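Side-chain contacts in Peptide:N-glycosidase F (Elizabethkingia meningoseptica, PDB 3PMS), which hydrolyses the amide bond between N-linked glycans and the asparagine side chain of glycoproteins, releasing the glycan as a glycosylamine and leaving aspartate in the polypeptide: residues Thr104-Lys107 with Ser108-Ser111; Ile217-Asn221 with Ser222-Gln226; Asn269-Gly273 with Ser274-Tyr278. All coordinates share one frame; numbering follows the deposited sequence.

Contact 1 (Thr104-Lys107 with Ser108-Ser111)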
ATOM      1  N   THR A 104       0.423 -10.248  -5.961  1.00  8.76           N
ATOM      2  CA  THR A 104       0.805 -11.682  -5.920  1.00  8.34           C
ATOM      3  C   THR A 104       1.132 -12.097  -4.491  1.00  8.36           C
ATOM      4  O   THR A 104       0.803 -13.205  -4.046  1.00  8.16           O
ATOM      5  CB  THR A 104       1.951 -12.013  -6.835  1.00  9.12           C
ATOM      6  OG1 THR A 104       1.814 -11.377  -8.095  1.00  8.73           O
ATOM      7  CG2 THR A 104       2.141 -13.530  -7.004  1.00  9.59           C
ATOM      8  N   ASP A 105       1.784 -11.222  -3.734  1.00  7.76           N
ATOM      9  CA  ASP A 105       2.092 -11.536  -2.345  1.00  8.17           C
ATOM     10  C   ASP A 105       0.939 -11.979  -1.505  1.00  7.82           C
ATOM     11  O   ASP A 105       1.126 -12.648  -0.473  1.00  9.61           O
ATOM     12  CB  ASP A 105       2.755 -10.353  -1.666  1.00  7.02           C
ATOM     13  CG  ASP A 105       4.181 -10.035  -2.230  1.00  9.65           C
ATOM     14  OD1 ASP A 105       4.842 -10.869  -2.926  1.00 11.60           O
ATOM     15  OD2 ASP A 105       4.619  -8.883  -2.028  1.00  8.88           O
ATOM     16  N   PHE A 106      -0.291 -11.543  -1.874  1.00  8.17           N
ATOM     17  CA  PHE A 106      -1.482 -11.939  -1.167  1.00  8.62           C
ATOM     18  C   PHE A 106      -2.277 -13.076  -1.785  1.00  8.58           C
ATOM     19  O   PHE A 106      -3.436 -13.287  -1.413  1.00  8.63           O
ATOM     20  CB  PHE A 106      -2.359 -10.680  -1.026  1.00  7.77           C
ATOM     21  CG  PHE A 106      -1.701  -9.577  -0.222  1.00  6.68           C
ATOM     22  CD1 PHE A 106      -1.745  -9.618   1.155  1.00  8.55           C
ATOM     23  CD2 PHE A 106      -1.054  -8.543  -0.812  1.00  8.99           C
ATOM     24  CE1 PHE A 106      -1.075  -8.637   1.885  1.00  9.48           C
ATOM     25  CE2 PHE A 106      -0.379  -7.544  -0.050  1.00  9.45           C
ATOM     26  CZ  PHE A 106      -0.438  -7.590   1.269  1.00  9.77           C
ATOM     27  N   LYS A 107      -1.663 -13.824  -2.688  1.00  7.79           N
ATOM     28  CA  LYS A 107      -2.400 -14.881  -3.414  1.00 10.25           C
ATOM     29  C   LYS A 107      -3.005 -15.849  -2.389  1.00  8.48           C
ATOM     30  O   LYS A 107      -4.064 -16.442  -2.661  1.00 10.18           O
ATOM     31  CB  LYS A 107      -1.519 -15.559  -4.461  1.00  8.59           C
ATOM     32  CG  LYS A 107      -0.257 -16.239  -3.941  1.00  9.49           C
ATOM     33  CD  LYS A 107       0.523 -16.908  -5.047  1.00 12.78           C
ATOM     34  CE  LYS A 107       1.936 -17.250  -4.648  1.00 14.38           C
ATOM     35  NZ  LYS A 107       2.673 -18.080  -5.734  1.00 13.83           N
ATOM     36  N   SER A 108      -2.352 -16.120  -1.257  1.00  8.77           N
ATOM     37  CA  SER A 108      -2.967 -17.019  -0.278  1.00  9.78           C
ATOM     38  C   SER A 108      -4.283 -16.584   0.329  1.00 11.53           C
ATOM     39  O   SER A 108      -5.111 -17.405   0.785  1.00 13.36           O
ATOM     40  CB  SER A 108      -1.973 -17.308   0.842  1.00  9.73           C
ATOM     41  OG  SER A 108      -1.661 -16.182   1.656  1.00 10.46           O
ATOM     42  N   LEU A 109      -4.541 -15.292   0.242  1.00  9.74           N
ATOM     43  CA  LEU A 109      -5.765 -14.693   0.738  1.00  9.99           C
ATOM     44  C   LEU A 109      -6.752 -14.446  -0.402  1.00 10.70           C
ATOM     45  O   LEU A 109      -7.913 -14.114  -0.117  1.00 12.77           O
ATOM     46  CB  LEU A 109      -5.470 -13.397   1.481  1.00 11.38           C
ATOM     47  CG  LEU A 109      -4.795 -13.496   2.836  1.00 17.46           C
ATOM     48  CD1 LEU A 109      -3.312 -13.508   2.752  1.00 23.09           C
ATOM     49  CD2 LEU A 109      -5.278 -12.410   3.788  1.00 20.15           C
ATOM     50  N   LEU A 110      -6.308 -14.430  -1.634  1.00  9.88           N
ATOM     51  CA  LEU A 110      -7.190 -14.122  -2.796  1.00  9.50           C
ATOM     52  C   LEU A 110      -7.612 -15.464  -3.448  1.00  9.06           C
ATOM     53  O   LEU A 110      -7.205 -15.850  -4.526  1.00 12.37           O
ATOM     54  CB  LEU A 110      -6.487 -13.178  -3.778  1.00 10.14           C
ATOM     55  CG  LEU A 110      -6.064 -11.833  -3.224  1.00  9.84           C
ATOM     56  CD1 LEU A 110      -5.033 -11.146  -4.145  1.00 11.61           C
ATOM     57  CD2 LEU A 110      -7.311 -10.926  -3.019  1.00 11.07           C
ATOM     58  N   SER A 111      -8.445 -16.162  -2.665  1.00 10.42           N
ATOM     59  CA  SER A 111      -8.792 -17.558  -2.885  1.00 11.23           C
ATOM     60  C   SER A 111     -10.184 -17.830  -2.302  1.00  9.61           C
ATOM     61  O   SER A 111     -10.407 -17.528  -1.158  1.00 11.53           O
ATOM     62  CB  SER A 111      -7.725 -18.413  -2.182  1.00 14.93           C
ATOM     63  OG  SER A 111      -8.093 -19.763  -2.214  1.00 20.68           O
TER
HETATM   64  O   HOH W   1       0.234 -15.207  -0.025  1.00  9.47           O
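Phe106 meets Leu109 and Leu110 through its carbonyl oxygen and, more loosely, through its side chain, in the loop that joins strands 99-102 and 114-120. The backbone bonds come first. Leu109 N donates to Phe106 O at 2.8 Å. Leu110 N adds two weak bonds, one to Phe106 O and one to Lys107 O (3.2 Å). A water extends this network, bridging Asp105 O and Ser108 N: it donates to Asp105 O at 2.7 Å and accepts from Ser108 N at 3.0 Å.

The apolar contacts are lighter. Leu110 CD1 comes to 4.1 Å from Phe106 CB, while Leu110 CG rests against the Phe106 carbonyl oxygen. Leu109 sends CD1 to the edge of the Phe106 ring, near its plane, at 4.5 Å from Phe106 CD1. With its CG anti to the carbonyl carbon (chi1 -62°), Phe106 carries its ring away from the 108-111 backbone, toward an edge-to-face partner in Phe301 of strand 295-306. Phe106, Ser108 and Leu109 also touch Val148 of strand 145-163, while Lys107 and Leu110 touch Ile46 of strand 43-52, so the loop packs between sheets of the two halves of this jelly-roll protein.

The charged and polar ends are held by other parts of the fold. Lys107 is extended beyond CG and its NZ bonds Val43 O, whereas Ser111 OG bonds Ala38 O. Asp105 forms a salt bridge with Arg188 and also bonds Tyr186 OH. The chemistry implies a compact turn held mainly by main-chain bonds and one water, with several side-chain ends bonded to other parts of the chain.

Contact 2 (Ile217-Asn221 with Ser222-Gln226)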
ATOM      1  N   ILE A 217      15.013  -0.086   7.547  1.00 10.88           N
ATOM      2  CA  ILE A 217      14.556  -1.232   8.324  1.00 10.63           C
ATOM      3  C   ILE A 217      15.784  -1.891   8.941  1.00  8.60           C
ATOM      4  O   ILE A 217      16.715  -2.235   8.219  1.00  9.97           O
ATOM      5  CB  ILE A 217      13.813  -2.252   7.438  1.00  9.97           C
ATOM      6  CG1 ILE A 217      12.468  -1.669   7.056  1.00 12.35           C
ATOM      7  CG2 ILE A 217      13.525  -3.552   8.250  1.00 12.24           C
ATOM      8  CD1 ILE A 217      11.663  -2.472   6.028  1.00 13.11           C
ATOM      9  N   ALA A 218      15.716  -2.074  10.243  1.00 10.07           N
ATOM     10  CA  ALA A 218      16.748  -2.803  11.025  1.00 11.30           C
ATOM     11  C   ALA A 218      16.199  -4.191  11.320  1.00 10.80           C
ATOM     12  O   ALA A 218      15.031  -4.368  11.701  1.00 11.31           O
ATOM     13  CB  ALA A 218      17.099  -2.093  12.302  1.00 12.05           C
ATOM     14  N   ILE A 219      17.080  -5.159  11.103  1.00 11.15           N
ATOM     15  CA  ILE A 219      16.766  -6.583  11.349  1.00 11.63           C
ATOM     16  C   ILE A 219      17.751  -7.032  12.453  1.00 10.92           C
ATOM     17  O   ILE A 219      18.960  -6.933  12.249  1.00 10.28           O
ATOM     18  CB  ILE A 219      17.006  -7.384  10.095  1.00 12.10           C
ATOM     19  CG1 ILE A 219      16.086  -6.927   8.932  1.00 12.72           C
ATOM     20  CG2 ILE A 219      16.799  -8.908  10.402  1.00 13.26           C
ATOM     21  CD1 ILE A 219      14.625  -7.112   9.187  1.00 14.47           C
ATOM     22  N   ASN A 220      17.221  -7.544  13.539  1.00 10.78           N
ATOM     23  CA  ASN A 220      18.048  -7.907  14.719  1.00 10.96           C
ATOM     24  C   ASN A 220      18.974  -6.746  15.085  1.00 13.05           C
ATOM     25  O   ASN A 220      20.167  -6.900  15.384  1.00 12.05           O
ATOM     26  CB  ASN A 220      18.816  -9.186  14.438  1.00 10.75           C
ATOM     27  CG  ASN A 220      17.924 -10.426  14.501  1.00 12.37           C
ATOM     28  OD1 ASN A 220      18.266 -11.487  13.880  1.00 18.87           O
ATOM     29  ND2 ASN A 220      16.903 -10.353  15.270  1.00 12.24           N
ATOM     30  N   ASN A 221      18.396  -5.548  14.983  1.00 11.74           N
ATOM     31  CA  ASN A 221      19.033  -4.269  15.348  1.00 10.94           C
ATOM     32  C   ASN A 221      19.976  -3.719  14.336  1.00 11.43           C
ATOM     33  O   ASN A 221      20.390  -2.554  14.469  1.00 11.94           O
ATOM     34  CB  ASN A 221      19.692  -4.295  16.739  1.00 12.76           C
ATOM     35  CG  ASN A 221      18.725  -4.737  17.833  1.00 12.48           C
ATOM     36  OD1 ASN A 221      17.541  -4.248  17.959  1.00 16.19           O
ATOM     37  ND2 ASN A 221      19.190  -5.692  18.667  1.00 11.97           N
ATOM     38  N   SER A 222      20.287  -4.448  13.297  1.00  9.97           N
ATOM     39  CA  SER A 222      21.242  -4.009  12.314  1.00 10.28           C
ATOM     40  C   SER A 222      20.541  -3.318  11.175  1.00 11.00           C
ATOM     41  O   SER A 222      19.648  -3.918  10.511  1.00 11.60           O
ATOM     42  CB  SER A 222      22.137  -5.127  11.803  1.00 10.08           C
ATOM     43  OG  SER A 222      23.019  -4.713  10.773  1.00 12.36           O
ATOM     44  N   ASN A 223      20.988  -2.119  10.843  1.00 10.08           N
ATOM     45  CA  ASN A 223      20.406  -1.451   9.700  1.00 11.07           C
ATOM     46  C   ASN A 223      20.683  -2.222   8.439  1.00 11.84           C
ATOM     47  O   ASN A 223      21.854  -2.508   8.097  1.00 12.13           O
ATOM     48  CB  ASN A 223      20.979  -0.078   9.602  1.00 12.94           C
ATOM     49  CG  ASN A 223      20.534   0.809  10.680  1.00 13.44           C
ATOM     50  OD1 ASN A 223      19.672   0.512  11.500  1.00 11.80           O
ATOM     51  ND2 ASN A 223      21.121   2.014  10.653  1.00 16.80           N
ATOM     52  N   THR A 224      19.615  -2.639   7.757  1.00 10.06           N
ATOM     53  CA  THR A 224      19.698  -3.622   6.656  1.00 10.88           C
ATOM     54  C   THR A 224      19.179  -3.113   5.289  1.00 11.21           C
ATOM     55  O   THR A 224      19.780  -3.373   4.221  1.00 13.78           O
ATOM     56  CB  THR A 224      19.022  -4.912   7.085  1.00 11.45           C
ATOM     57  OG1 THR A 224      19.695  -5.379   8.233  1.00 12.62           O
ATOM     58  CG2 THR A 224      19.110  -6.034   6.028  1.00 12.74           C
ATOM     59  N   PHE A 225      17.991  -2.498   5.312  1.00  9.25           N
ATOM     60  CA  PHE A 225      17.355  -2.037   4.097  1.00  8.03           C
ATOM     61  C   PHE A 225      17.060  -0.543   4.160  1.00  9.06           C
ATOM     62  O   PHE A 225      16.640  -0.057   5.202  1.00 12.34           O
ATOM     63  CB  PHE A 225      16.029  -2.770   3.854  1.00  9.58           C
ATOM     64  CG  PHE A 225      16.132  -4.289   3.945  1.00  7.92           C
ATOM     65  CD1 PHE A 225      16.780  -4.990   2.942  1.00 10.00           C
ATOM     66  CD2 PHE A 225      15.519  -4.960   4.967  1.00 11.15           C
ATOM     67  CE1 PHE A 225      16.824  -6.390   2.980  1.00 12.67           C
ATOM     68  CE2 PHE A 225      15.534  -6.382   5.009  1.00 12.22           C
ATOM     69  CZ  PHE A 225      16.232  -7.039   4.045  1.00 13.08           C
ATOM     70  N   GLN A 226      17.350   0.146   3.075  1.00 10.38           N
ATOM     71  CA  GLN A 226      17.052   1.602   2.981  1.00 10.14           C
ATOM     72  C   GLN A 226      15.899   1.812   2.027  1.00  9.80           C
ATOM     73  O   GLN A 226      15.863   1.243   0.915  1.00 10.85           O
ATOM     74  CB  GLN A 226      18.283   2.410   2.508  1.00 13.34           C
ATOM     75  CG  GLN A 226      19.344   2.517   3.562  1.00 15.55           C
ATOM     76  CD  GLN A 226      20.545   3.333   3.119  1.00 25.98           C
ATOM     77  OE1 GLN A 226      20.654   3.779   1.975  1.00 30.36           O
ATOM     78  NE2 GLN A 226      21.453   3.546   4.058  1.00 30.49           N
TER
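Phe225 crosses Ile217 and Ile219 obliquely on the face they share in a two-stranded hairpin. Its CB leaves the backbone with CG anti to the carbonyl carbon (chi1 -50°), which sets the ring beside the isoleucines. From CG the ring runs out along CD2, where Ile217 CB sits at the edge, near the ring plane, 4.0 Å from Phe225 CD2. One atom further, Phe225 CE2 comes to 4.0 Å from Ile219 CG1, an oblique approach. Over the centre of one ring face stands the methyl of the preceding residue, Thr224 CG2, 3.6 Å above the plane.

Thr224 and Phe225 both face Ile217 in a classic beta bulge, separated by one pair, Ala218 with Asn223, from the type I' turn from Ile219 to Ser222 that closes this hairpin at the edge of a jelly-roll sheet. Ile217 O consequently takes two N-H groups: Thr224 N at 3.0 Å and Phe225 N at 3.2 Å, the latter almost straight (172°).

The other branch of Thr224 is polar. Its OG1 donates to Ser222 O at 2.7 Å, and Ile219 N reaches the same oxygen from the opposite face of the carbonyl plane, so two donors grip it. Thr224 OG1 also packs 3.8 Å from Ile219 CB. Leu267 touches both Ile219 and Phe225 on this face; on the reverse face Asn223 OD1 lies near Ala218 CB and bonds Lys281 NZ.

Contact 3 (Asn269-Gly273 with Ser274-Tyr278)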
ATOM      1  N   ASN A 269      18.457 -15.859   4.545  1.00 16.73           N
ATOM      2  CA  ASN A 269      17.925 -17.190   4.877  1.00 18.32           C
ATOM      3  C   ASN A 269      18.385 -17.755   6.223  1.00 18.45           C
ATOM      4  O   ASN A 269      17.776 -18.647   6.812  1.00 17.07           O
ATOM      5  CB  ASN A 269      18.319 -18.166   3.740  1.00 17.48           C
ATOM      6  CG  ASN A 269      17.476 -18.020   2.509  1.00 18.68           C
ATOM      7  OD1 ASN A 269      17.887 -18.412   1.373  1.00 24.37           O
ATOM      8  ND2 ASN A 269      16.326 -17.409   2.682  1.00 16.41           N
ATOM      9  N   SER A 270      19.415 -17.148   6.786  1.00 19.08           N
ATOM     10  CA  SER A 270      19.849 -17.472   8.130  1.00 21.23           C
ATOM     11  C   SER A 270      18.744 -17.255   9.146  1.00 20.29           C
ATOM     12  O   SER A 270      18.784 -17.817  10.240  1.00 22.21           O
ATOM     13  CB  SER A 270      21.094 -16.627   8.511  1.00 21.69           C
ATOM     14  OG  SER A 270      20.725 -15.266   8.818  1.00 29.34           O
ATOM     15  N   LEU A 271      17.758 -16.394   8.825  1.00 17.14           N
ATOM     16  CA  LEU A 271      16.712 -16.068   9.767  1.00 18.42           C
ATOM     17  C   LEU A 271      15.602 -17.120   9.848  1.00 17.31           C
ATOM     18  O   LEU A 271      14.772 -17.071  10.768  1.00 19.01           O
ATOM     19  CB  LEU A 271      16.073 -14.716   9.426  1.00 15.51           C
ATOM     20  CG  LEU A 271      17.024 -13.524   9.403  1.00 15.23           C
ATOM     21  CD1 LEU A 271      16.284 -12.345   8.758  1.00 18.73           C
ATOM     22  CD2 LEU A 271      17.429 -13.141  10.806  1.00 16.84           C
ATOM     23  N   ILE A 272      15.583 -18.034   8.885  1.00 18.31           N
ATOM     24  CA  ILE A 272      14.523 -19.050   8.795  1.00 19.00           C
ATOM     25  C   ILE A 272      14.656 -19.949  10.008  1.00 20.03           C
ATOM     26  O   ILE A 272      15.768 -20.339  10.389  1.00 22.19           O
ATOM     27  CB  ILE A 272      14.678 -19.895   7.537  1.00 19.52           C
ATOM     28  CG1 ILE A 272      14.361 -19.107   6.246  1.00 21.36           C
ATOM     29  CG2 ILE A 272      13.785 -21.191   7.648  1.00 20.86           C
ATOM     30  CD1 ILE A 272      14.953 -19.741   5.065  1.00 23.28           C
ATOM     31  N   GLY A 273      13.520 -20.251  10.631  1.00 20.91           N
ATOM     32  CA  GLY A 273      13.503 -21.061  11.829  1.00 23.09           C
ATOM     33  C   GLY A 273      13.886 -20.342  13.113  1.00 24.79           C
ATOM     34  O   GLY A 273      14.112 -20.970  14.146  1.00 26.20           O
ATOM     35  N   SER A 274      13.924 -19.013  13.041  1.00 24.84           N
ATOM     36  CA  SER A 274      14.288 -18.153  14.181  1.00 22.82           C
ATOM     37  C   SER A 274      13.223 -17.094  14.359  1.00 21.04           C
ATOM     38  O   SER A 274      12.341 -16.923  13.484  1.00 19.91           O
ATOM     39  CB  SER A 274      15.619 -17.442  13.907  1.00 23.60           C
ATOM     40  OG  SER A 274      15.422 -16.315  13.051  1.00 24.25           O
ATOM     41  N   THR A 275      13.249 -16.427  15.511  1.00 18.38           N
ATOM     42  CA  THR A 275      12.506 -15.228  15.726  1.00 16.22           C
ATOM     43  C   THR A 275      13.492 -14.057  15.640  1.00 17.39           C
ATOM     44  O   THR A 275      14.547 -14.099  16.243  1.00 16.62           O
ATOM     45  CB  THR A 275      11.802 -15.226  17.059  1.00 19.39           C
ATOM     46  OG1 THR A 275      10.899 -16.355  17.101  1.00 19.74           O
ATOM     47  CG2 THR A 275      11.032 -13.924  17.340  1.00 18.45           C
ATOM     48  N   PHE A 276      13.178 -13.080  14.794  1.00 14.68           N
ATOM     49  CA  PHE A 276      14.048 -11.895  14.591  1.00 15.46           C
ATOM     50  C   PHE A 276      13.283 -10.611  14.810  1.00 15.78           C
ATOM     51  O   PHE A 276      12.068 -10.593  14.746  1.00 14.70           O
ATOM     52  CB  PHE A 276      14.669 -11.885  13.182  1.00 13.98           C
ATOM     53  CG  PHE A 276      13.686 -11.691  12.038  1.00 15.09           C
ATOM     54  CD1 PHE A 276      13.130 -12.774  11.352  1.00 19.64           C
ATOM     55  CD2 PHE A 276      13.392 -10.424  11.544  1.00 13.40           C
ATOM     56  CE1 PHE A 276      12.281 -12.534  10.246  1.00 16.06           C
ATOM     57  CE2 PHE A 276      12.536 -10.236  10.479  1.00 14.54           C
ATOM     58  CZ  PHE A 276      11.959 -11.308   9.874  1.00 16.72           C
ATOM     59  N   SER A 277      13.983  -9.532  15.195  1.00 14.42           N
ATOM     60  CA  SER A 277      13.326  -8.232  15.354  1.00 14.27           C
ATOM     61  C   SER A 277      13.413  -7.418  14.084  1.00 10.81           C
ATOM     62  O   SER A 277      14.288  -7.572  13.242  1.00 12.09           O
ATOM     63  CB  SER A 277      13.912  -7.425  16.490  1.00 15.78           C
ATOM     64  OG  SER A 277      15.244  -7.116  16.197  1.00 14.11           O
ATOM     65  N   TYR A 278      12.294  -6.757  13.875  1.00 12.94           N
ATOM     66  CA  TYR A 278      12.107  -5.751  12.840  1.00 12.43           C
ATOM     67  C   TYR A 278      11.947  -4.418  13.527  1.00  9.74           C
ATOM     68  O   TYR A 278      11.240  -4.274  14.531  1.00 12.00           O
ATOM     69  CB  TYR A 278      10.816  -6.123  12.110  1.00 14.61           C
ATOM     70  CG  TYR A 278      10.179  -5.040  11.216  1.00 12.35           C
ATOM     71  CD1 TYR A 278       9.483  -3.976  11.754  1.00 10.69           C
ATOM     72  CD2 TYR A 278      10.177  -5.171   9.846  1.00 12.20           C
ATOM     73  CE1 TYR A 278       8.865  -2.991  10.959  1.00  9.28           C
ATOM     74  CE2 TYR A 278       9.619  -4.203   9.045  1.00 14.95           C
ATOM     75  CZ  TYR A 278       8.937  -3.158   9.585  1.00 11.68           C
ATOM     76  OH  TYR A 278       8.269  -2.179   8.902  1.00 14.25           O
TER
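Ser274 OG donates to Leu271 O over only 2.5 Å, a hydrogen bond so short that the distance should be read with care. Ser274 N points to the same oxygen at 3.1 Å, but its angle of 134° makes that bond weak. Together they close a type II beta turn from Leu271 to Ser274, with Gly273 in the position of positive phi. The hydroxyl reaches the carbonyl because OG lies between the backbone N and the carbonyl carbon of its own residue (chi1 79°), folding it back over the turn.

Outside this polar centre, the side chains of Leu271 and Phe276 cross at about a right angle. Leu271 CD1 stands over one face of the Phe276 ring, 4.2 Å from the centroid and 12° off the normal, a CH-pi contact. Its other methyl, CD2, packs against Phe276 CB at 3.9 Å, and Leu271 CB lies beside Phe276 CD1. Ile219 and Asn220 of the neighbouring hairpin touch both residues.

The type II turn leads the chain from the 3-10 segment 269-271 into strand 275-281. One carbonyl gathers the hydroxyl and the weakly bonded N-H of Ser274, while the same leucine's side chain lies on the ring of Phe276, five residues on: both hold the approach to the strand.

Contacts 2 and 3 are neighbours: their centres lie about 12 Å apart, and strands 213-219 and 275-281 run side by side in one antiparallel sheet of the C-terminal family region. A backbone hydrogen bond, Asn220 N to Ser277 O at 2.9 Å, ties the hairpin turn to the strand that contact 3 leads into. Ile219 and Leu271 also touch, joining the apolar sides of the two turns. Contact 1 stands apart, with nearest atoms about 12 Å from contact 2 and about 13 Å from contact 3. A sulfate ion lies about 5 Å from the Lys107 side chain and a glycerol about 5 Å from Gly273, both probably from the crystallisation liquor.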